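Local coordinates for nickel-dependent hydrogenase large subunit (Allochromatium vinosum, PDB 3MYR), which oxidises molecular hydrogen at a nickel-iron centre as the large subunit of a heterodimeric [NiFe] hydrogenase, at residues R12-L17 with C61-L66. Residues are numbered along the deposited sequence; the frame is centred on the assembly and turned at random.
With NFV (Ni-Fe oxidized active center), chain N.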
# COMPACT_ATOMS: atom_id res chain seq x y z
N ARG B 12 12.31 1.62 2.74
CA ARG B 12 11.54 0.57 3.36
C ARG B 12 10.29 1.10 4.02
O ARG B 12 9.91 0.66 5.11
CB ARG B 12 12.41 -0.28 4.30
CG ARG B 12 13.18 -1.29 3.43
CD ARG B 12 14.09 -2.20 4.27
NE ARG B 12 15.13 -1.44 4.99
CZ ARG B 12 15.24 -1.33 6.32
NH1 ARG B 12 14.37 -1.88 7.17
NH2 ARG B 12 16.31 -0.71 6.83
N ILE B 13 9.70 2.11 3.38
CA ILE B 13 8.31 2.46 3.60
C ILE B 13 7.66 2.53 2.23
O ILE B 13 8.32 2.34 1.18
CB ILE B 13 8.19 3.88 4.31
CG1 ILE B 13 8.79 4.99 3.41
CG2 ILE B 13 8.92 3.88 5.59
CD1 ILE B 13 8.40 6.43 3.83
N GLU B 14 6.38 2.88 2.21
CA GLU B 14 5.76 3.33 0.96
C GLU B 14 5.85 4.86 0.88
O GLU B 14 5.54 5.56 1.84
CB GLU B 14 4.28 2.92 0.95
CG GLU B 14 3.63 3.11 -0.48
CD GLU B 14 3.60 4.59 -0.94
OE1 GLU B 14 3.82 4.83 -2.20
OE2 GLU B 14 3.38 5.49 -0.07
N GLY B 15 6.33 5.38 -0.23
CA GLY B 15 6.26 6.79 -0.49
C GLY B 15 7.40 7.60 0.06
O GLY B 15 8.47 7.08 0.36
N HIS B 16 7.18 8.91 0.20
CA HIS B 16 8.28 9.86 0.26
C HIS B 16 8.31 10.61 1.57
O HIS B 16 7.55 11.55 1.76
CB HIS B 16 8.15 10.85 -0.93
CG HIS B 16 8.46 10.20 -2.23
ND1 HIS B 16 7.48 9.86 -3.16
CD2 HIS B 16 9.61 9.65 -2.69
CE1 HIS B 16 8.05 9.26 -4.20
NE2 HIS B 16 9.33 9.09 -3.92
N LEU B 17 9.19 10.19 2.47
CA LEU B 17 9.21 10.69 3.82
C LEU B 17 10.62 11.18 4.15
O LEU B 17 11.61 10.51 3.90
CB LEU B 17 8.76 9.65 4.83
CG LEU B 17 8.75 10.00 6.35
CD1 LEU B 17 7.65 11.01 6.75
CD2 LEU B 17 8.56 8.71 7.24
N CYS B 61 -3.07 4.39 -3.19
CA CYS B 61 -1.98 3.57 -2.69
C CYS B 61 -2.13 2.13 -3.07
O CYS B 61 -3.19 1.57 -2.92
CB CYS B 61 -1.80 3.70 -1.18
SG CYS B 61 -0.24 2.89 -0.65
N GLY B 62 -1.07 1.55 -3.62
CA GLY B 62 -1.12 0.16 -4.02
C GLY B 62 -0.50 -0.81 -3.02
O GLY B 62 -0.44 -2.02 -3.28
N VAL B 63 -0.01 -0.31 -1.88
CA VAL B 63 0.48 -1.23 -0.82
C VAL B 63 -0.73 -1.60 0.02
O VAL B 63 -1.07 -2.77 0.13
CB VAL B 63 1.54 -0.58 0.09
CG1 VAL B 63 1.90 -1.56 1.27
CG2 VAL B 63 2.75 -0.33 -0.73
N CYS B 64 -1.45 -0.61 0.59
CA CYS B 64 -2.74 -0.94 1.13
C CYS B 64 -3.74 -0.85 -0.08
O CYS B 64 -4.66 -0.04 -0.09
CB CYS B 64 -3.18 -0.02 2.29
SG CYS B 64 -3.10 1.74 1.74
N THR B 65 -3.55 -1.69 -1.08
CA THR B 65 -4.52 -1.75 -2.15
C THR B 65 -5.84 -2.25 -1.47
O THR B 65 -5.79 -2.62 -0.29
CB THR B 65 -4.07 -2.69 -3.26
OG1 THR B 65 -5.00 -2.56 -4.33
CG2 THR B 65 -4.00 -4.12 -2.78
N LEU B 66 -6.97 -2.11 -2.15
CA LEU B 66 -8.30 -2.46 -1.62
C LEU B 66 -8.88 -1.43 -0.63
O LEU B 66 -10.06 -1.10 -0.69
CB LEU B 66 -8.35 -3.95 -1.10
CG LEU B 66 -9.56 -4.36 -0.24
CD1 LEU B 66 -9.87 -5.78 -0.43
CD2 LEU B 66 -9.26 -4.09 1.25
FE NFV N . -2.92 3.02 3.66
NI NFV N . -0.76 2.89 1.57
C1 NFV N . -4.41 3.44 3.94
O1 NFV N . -5.59 3.74 4.22
C2 NFV N . -3.15 1.57 4.88
N2 NFV N . -3.31 0.67 5.62
C3 NFV N . -2.25 4.15 5.00
N3 NFV N . -1.83 4.88 5.82
O4 NFV N . -1.06 2.39 3.35
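E14 reaches from the loop 12-17 to V63 and C61 and illustrates how an acidic side chain can lie against a metal site through its carbons while its oxygens bond to other groups. E14 CB, which points toward the segment 61-66, lies 4.0 Å from V63 CG2. E14 CG is held anti to the backbone N (chi1 -169°), and this carries it forward to the two closest approaches: 3.6 Å to V63 CG2 and 3.9 Å to C61 SG. The E14 and V63 side chains run past each other in opposite directions, so they meet alongside. At chi2 (-63°) the chain bends, and the carboxyl group makes two hydrogen bonds outside the two segments: OE2 accepts from the backbone N of A557, and OE1 is hydrogen-bonded to T15 OG1 of the small subunit. The buried group is thus held by one bond from each subunit. The sulfur that CG touches is itself engaged: C61 SG binds nickel at 2.3 Å, and V63 N donates to C61 SG at 3.4 Å (160°). C64 SG binds the iron at 2.3 Å and stands 2.6 Å from the nickel, consistent with the family's bridging thiolate; C555 binds nickel and C558 iron. This CxxC segment, matched by C555 and C558 near the C-terminus, is the hallmark of the [NiFe] hydrogenase active site; E14, also packed on C555, sits where the glutamate of relatives is thought to relay protons.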